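Local coordinates for protein putative alpha-galactosidase/melibiase (Bacteroides fragilis, PDB 4OGZ) that probably hydrolyses terminal, non-reducing alpha-D-galactose residues of alpha-D-galactosides, as a putative alpha-galactosidase of glycoside hydrolase family 27, at residues V425-N430 with V460-G465; Y401-K406 with K413-L418. All coordinates share one frame; numbering follows the deposited sequence.

Interaction 1: V425-N430 with V460-G465; sequences VDVELN and VKLAPG
V427 and L462 meet on the buried face of a two-strand antiparallel ribbon, where V427 CG2 lies 3.9 Å from L462 CD1. The two side chains slant across each other. In V427, CG2 stands beside the backbone N, anti to the carbonyl carbon (chi1 180° for CG1), and this turns it to the L462 side. L429 repeats this diagonal two residues along, with L429 CD2 4.0 Å from V460 CG2, the two side chains again crossing at a slant. V460 also faces V427 directly, with V427 CB 4.3 Å from V460 CB.

Four backbone hydrogen bonds hold the strands in register. V425 pairs with L462 through both its N and its O, and the bond from L462 N to V425 O is 2.8 Å. V427 pairs with V460 in the same way. Between these two hydrogen-bonded pairs lies the non-hydrogen-bonded pair D426 and K461. There D426 CA also approaches V460 O at 3.4 Å, a CA-H...O contact.

The ribbon, strand 425-429 against strand 458-462, belongs to the C-terminal beta sandwich domain. Its valine and leucine face turns inward, and D426 and K461 are on the exposed face. These two side chains run alongside each other. D426 OD1 touches the aliphatic part of the lysine, 3.4 Å from K461 CG. The charged ends stay apart, with D426 OD1 6.0 Å from K461 NZ, so any attraction is probably weak.

Further out, V425 and V427 rest on Y401, and V427 also on V403. L429 and V460 pack on F470, while L462 lies against C417 and N419. Beyond the strand, A463 N bonds to E466 OE1, and G465 O accepts a hydrogen bond from S346 of helix 341-353.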
loop_
_atom_site.group_PDB
_atom_site.type_symbol
_atom_site.label_atom_id
_atom_site.label_comp_id
_atom_site.label_asym_id
_atom_site.label_seq_id
_atom_site.Cartn_x
_atom_site.Cartn_y
_atom_site.Cartn_z
ATOM N N VAL A 425 29.801 4.367 2.091
ATOM C CA VAL A 425 29.720 4.849 3.473
ATOM C C VAL A 425 29.827 3.705 4.491
ATOM O O VAL A 425 29.290 2.641 4.268
ATOM C CB VAL A 425 28.353 5.559 3.679
ATOM C CG1 VAL A 425 27.955 5.664 5.143
ATOM C CG2 VAL A 425 28.345 6.938 3.034
ATOM N N ASP A 426 30.488 3.960 5.613
ATOM C CA ASP A 426 30.523 3.059 6.761
ATOM C C ASP A 426 29.533 3.519 7.852
ATOM O O ASP A 426 29.449 4.703 8.183
ATOM C CB ASP A 426 31.924 2.997 7.343
ATOM C CG ASP A 426 32.932 2.328 6.410
ATOM O OD1 ASP A 426 32.523 1.628 5.450
ATOM O OD2 ASP A 426 34.153 2.493 6.629
ATOM N N VAL A 427 28.776 2.581 8.405
ATOM C CA VAL A 427 27.837 2.893 9.480
ATOM C C VAL A 427 28.076 1.923 10.628
ATOM O O VAL A 427 27.893 0.718 10.456
ATOM C CB VAL A 427 26.376 2.764 9.026
ATOM C CG1 VAL A 427 25.428 3.091 10.189
ATOM C CG2 VAL A 427 26.098 3.647 7.832
ATOM N N GLU A 428 28.511 2.421 11.788
ATOM C CA GLU A 428 28.791 1.504 12.884
ATOM C C GLU A 428 27.476 1.149 13.543
ATOM O O GLU A 428 26.623 2.008 13.759
ATOM C CB GLU A 428 29.751 2.073 13.911
ATOM C CG GLU A 428 30.520 0.939 14.572
ATOM C CD GLU A 428 31.052 1.276 15.942
ATOM O OE1 GLU A 428 31.929 2.163 16.035
ATOM O OE2 GLU A 428 30.614 0.623 16.914
ATOM N N LEU A 429 27.298 -0.139 13.810
ATOM C CA LEU A 429 26.098 -0.634 14.447
ATOM C C LEU A 429 26.532 -1.343 15.703
ATOM O O LEU A 429 27.416 -2.185 15.656
ATOM C CB LEU A 429 25.382 -1.578 13.514
ATOM C CG LEU A 429 23.889 -1.736 13.583
ATOM C CD1 LEU A 429 23.222 -0.365 13.637
ATOM C CD2 LEU A 429 23.407 -2.531 12.371
ATOM N N ASN A 430 25.963 -0.932 16.832
ATOM C CA ASN A 430 26.317 -1.496 18.120
ATOM C C ASN A 430 25.092 -1.365 18.998
ATOM O O ASN A 430 24.074 -0.825 18.543
ATOM C CB ASN A 430 27.565 -0.817 18.717
ATOM C CG ASN A 430 27.396 0.685 18.944
ATOM O OD1 ASN A 430 26.493 1.144 19.648
ATOM N ND2 ASN A 430 28.305 1.452 18.393
ATOM N N VAL A 460 28.796 -1.534 9.114
ATOM C CA VAL A 460 28.022 -1.836 7.925
ATOM C C VAL A 460 28.639 -1.048 6.778
ATOM O O VAL A 460 28.862 0.153 6.915
ATOM C CB VAL A 460 26.542 -1.448 8.109
ATOM C CG1 VAL A 460 25.771 -1.646 6.813
ATOM C CG2 VAL A 460 25.898 -2.253 9.241
ATOM N N LYS A 461 28.938 -1.712 5.665
ATOM C CA LYS A 461 29.495 -1.021 4.515
ATOM C C LYS A 461 28.418 -0.888 3.468
ATOM O O LYS A 461 27.823 -1.890 3.037
ATOM C CB LYS A 461 30.687 -1.788 3.962
ATOM C CG LYS A 461 31.928 -1.627 4.812
ATOM C CD LYS A 461 32.753 -2.895 4.858
ATOM C CE LYS A 461 33.975 -2.687 5.733
ATOM N NZ LYS A 461 34.530 -3.981 6.217
ATOM N N LEU A 462 28.155 0.348 3.056
ATOM C CA LEU A 462 27.086 0.604 2.129
ATOM C C LEU A 462 27.661 1.151 0.859
ATOM O O LEU A 462 28.417 2.116 0.889
ATOM C CB LEU A 462 26.077 1.603 2.727
ATOM C CG LEU A 462 25.384 1.172 4.015
ATOM C CD1 LEU A 462 24.472 2.286 4.506
ATOM C CD2 LEU A 462 24.587 -0.105 3.797
ATOM N N ALA A 463 27.288 0.548 -0.272
ATOM C CA ALA A 463 27.579 1.143 -1.558
ATOM C C ALA A 463 26.674 2.370 -1.774
ATOM O O ALA A 463 25.659 2.546 -1.092
ATOM C CB ALA A 463 27.402 0.107 -2.674
ATOM N N PRO A 464 27.032 3.231 -2.722
ATOM C CA PRO A 464 26.186 4.357 -3.045
ATOM C C PRO A 464 24.723 3.963 -3.182
ATOM O O PRO A 464 24.414 3.033 -3.915
ATOM C CB PRO A 464 26.731 4.812 -4.403
ATOM C CG PRO A 464 28.166 4.490 -4.308
ATOM C CD PRO A 464 28.225 3.178 -3.585
ATOM N N GLY A 465 23.839 4.651 -2.461
ATOM C CA GLY A 465 22.414 4.464 -2.641
ATOM C C GLY A 465 21.859 3.199 -2.012
ATOM O O GLY A 465 20.638 2.931 -2.141
#

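Interaction 2: Y401-K406 with K413-L418; sequences YDVWVK and KAIACL
Strands 401-406 and 413-418 run antiparallel, their axes 4.7 Å apart at closest approach, and their six backbone hydrogen bonds join D402 to L418, W404 to A416 and K406 to A414. They are the arms of a beta hairpin. On one face, V405 and I415 lie side by side, with I415 CD1 3.7 Å from V405 CB. In I415, CG1 sits beside the backbone N (chi1 -68°), and the turn at chi2 (-70°) brings CD1 back to the valine. The I415 and V403 side chains cross at a slant, with I415 CG2 4.2 Å from V403 CG1. The aliphatic chain of K413 extends this row, its CD 4.0 Å from V405 CG2.

The other face carries D402, W404, K406, A414, A416 and L418. The small A416 CB meets W404 CB at 4.2 Å. The indole is tethered within its own strand: W404 NE1 donates to D402 OD2 at 3.0 Å, on the anti side and 31° out of the carboxylate plane. L418 CD2 lies beside that same oxygen, D402 OD2, at 3.8 Å. D402 OD1 forms a salt bridge with R420, so both carboxylate oxygens have partners.

K406 NZ bonds to I390 O. The W404 face packs against helix 341-353, with W404 on L350, A414 on M353 and L418 on S346. Strand 393-397 flanks strand 401-407, and strand 467-472 flanks strand 413-419.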
loop_
_atom_site.group_PDB
_atom_site.type_symbol
_atom_site.label_atom_id
_atom_site.label_comp_id
_atom_site.label_asym_id
_atom_site.label_seq_id
_atom_site.Cartn_x
_atom_site.Cartn_y
_atom_site.Cartn_z
ATOM N N TYR A 401 24.221 9.288 6.023
ATOM C CA TYR A 401 23.448 8.089 6.155
ATOM C C TYR A 401 22.404 8.293 7.191
ATOM O O TYR A 401 22.488 9.204 7.995
ATOM C CB TYR A 401 24.358 6.894 6.568
ATOM C CG TYR A 401 24.953 7.012 7.954
ATOM C CD1 TYR A 401 24.212 6.658 9.062
ATOM C CD2 TYR A 401 26.241 7.512 8.154
ATOM C CE1 TYR A 401 24.707 6.798 10.328
ATOM C CE2 TYR A 401 26.764 7.644 9.438
ATOM C CZ TYR A 401 25.987 7.290 10.519
ATOM O OH TYR A 401 26.461 7.392 11.811
ATOM N N ASP A 402 21.463 7.380 7.187
ATOM C CA ASP A 402 20.422 7.282 8.171
ATOM C C ASP A 402 20.472 5.932 8.841
ATOM O O ASP A 402 20.888 4.938 8.257
ATOM C CB ASP A 402 19.051 7.308 7.528
ATOM C CG ASP A 402 18.694 8.610 6.881
ATOM O OD1 ASP A 402 19.344 9.648 7.111
ATOM O OD2 ASP A 402 17.693 8.591 6.129
ATOM N N VAL A 403 19.967 5.894 10.064
ATOM C CA VAL A 403 19.620 4.662 10.684
ATOM C C VAL A 403 18.153 4.779 11.093
ATOM O O VAL A 403 17.791 5.706 11.795
ATOM C CB VAL A 403 20.523 4.371 11.884
ATOM C CG1 VAL A 403 20.063 3.100 12.571
ATOM C CG2 VAL A 403 21.980 4.244 11.433
ATOM N N TRP A 404 17.317 3.857 10.601
ATOM C CA TRP A 404 15.889 3.837 10.872
ATOM C C TRP A 404 15.569 2.600 11.702
ATOM O O TRP A 404 16.205 1.574 11.518
ATOM C CB TRP A 404 15.066 3.801 9.608
ATOM C CG TRP A 404 15.114 5.020 8.707
ATOM C CD1 TRP A 404 16.139 5.408 7.908
ATOM C CD2 TRP A 404 14.038 5.951 8.457
ATOM N NE1 TRP A 404 15.785 6.546 7.202
ATOM C CE2 TRP A 404 14.511 6.906 7.539
ATOM C CE3 TRP A 404 12.740 6.097 8.968
ATOM C CZ2 TRP A 404 13.706 7.971 7.067
ATOM C CZ3 TRP A 404 11.955 7.145 8.526
ATOM C CH2 TRP A 404 12.436 8.065 7.558
ATOM N N VAL A 405 14.602 2.718 12.621
ATOM C CA VAL A 405 14.232 1.598 13.518
ATOM C C VAL A 405 12.694 1.393 13.697
ATOM O O VAL A 405 11.911 2.310 13.943
ATOM C CB VAL A 405 14.942 1.722 14.870
ATOM C CG1 VAL A 405 14.802 3.120 15.418
ATOM C CG2 VAL A 405 14.426 0.671 15.866
ATOM N N LYS A 406 12.298 0.160 13.465
ATOM C CA LYS A 406 10.903 -0.250 13.479
ATOM C C LYS A 406 10.737 -1.401 14.478
ATOM O O LYS A 406 11.205 -2.518 14.254
ATOM C CB LYS A 406 10.471 -0.681 12.067
ATOM C CG LYS A 406 8.960 -0.808 11.899
ATOM C CD LYS A 406 8.603 -1.528 10.616
ATOM C CE LYS A 406 7.178 -1.269 10.145
ATOM N NZ LYS A 406 6.130 -1.550 11.145
ATOM N N LYS A 413 13.482 -5.889 16.457
ATOM C CA LYS A 413 13.492 -4.627 15.775
ATOM C C LYS A 413 14.088 -4.762 14.390
ATOM O O LYS A 413 15.094 -5.441 14.219
ATOM C CB LYS A 413 14.330 -3.596 16.543
ATOM C CG LYS A 413 13.772 -3.281 17.913
ATOM C CD LYS A 413 14.611 -2.208 18.577
ATOM C CE LYS A 413 14.496 -2.287 20.082
ATOM N NZ LYS A 413 13.137 -1.995 20.551
ATOM N N ALA A 414 13.458 -4.118 13.415
ATOM C CA ALA A 414 14.070 -3.922 12.088
ATOM C C ALA A 414 14.909 -2.677 12.091
ATOM O O ALA A 414 14.500 -1.667 12.593
ATOM C CB ALA A 414 13.016 -3.831 11.018
ATOM N N ILE A 415 16.091 -2.774 11.507
ATOM C CA ILE A 415 17.013 -1.678 11.421
ATOM C C ILE A 415 17.371 -1.482 9.994
ATOM O O ILE A 415 17.787 -2.436 9.321
ATOM C CB ILE A 415 18.304 -1.998 12.203
ATOM C CG1 ILE A 415 18.028 -2.060 13.700
ATOM C CG2 ILE A 415 19.369 -0.954 11.906
ATOM C CD1 ILE A 415 17.705 -0.712 14.329
ATOM N N ALA A 416 17.236 -0.253 9.511
ATOM C CA ALA A 416 17.647 0.041 8.175
ATOM C C ALA A 416 18.747 1.072 8.218
ATOM O O ALA A 416 18.600 2.125 8.824
ATOM C CB ALA A 416 16.443 0.520 7.314
ATOM N N CYS A 417 19.840 0.755 7.522
ATOM C CA CYS A 417 20.953 1.635 7.348
ATOM C C CYS A 417 20.949 2.069 5.906
ATOM O O CYS A 417 21.123 1.230 4.990
ATOM C CB CYS A 417 22.249 0.883 7.643
ATOM S SG CYS A 417 22.377 0.277 9.350
ATOM N N LEU A 418 20.797 3.364 5.673
ATOM C CA LEU A 418 20.684 3.908 4.294
ATOM C C LEU A 418 21.796 4.849 3.979
ATOM O O LEU A 418 22.110 5.721 4.801
ATOM C CB LEU A 418 19.379 4.661 4.180
ATOM C CG LEU A 418 19.000 5.404 2.903
ATOM C CD1 LEU A 418 18.757 4.409 1.792
ATOM C CD2 LEU A 418 17.775 6.247 3.157
#

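Overall arrangement
Interaction 2 and interaction 1 follow each other along the chain, strand 413-419 leading into strand 425-429. Their centres are 11 Å apart, and both belong to the C-terminal beta sandwich domain. The inner face of the 425-429/458-462 ribbon lies against the V403 and C417 face of the hairpin. V427 CG2 comes 3.6 Å from Y401 CG, and V427 CG1 is 3.8 Å from V403 CG2. L462 CD1 approaches C417 O at 3.5 Å. Helix 341-353, on the hairpin's other side, is part of the TIM-barrel region, so interaction 2 sits between the ribbon and the putative catalytic domain. A bound di(hydroxyethyl)ether is about 7 Å from the A414 side chain.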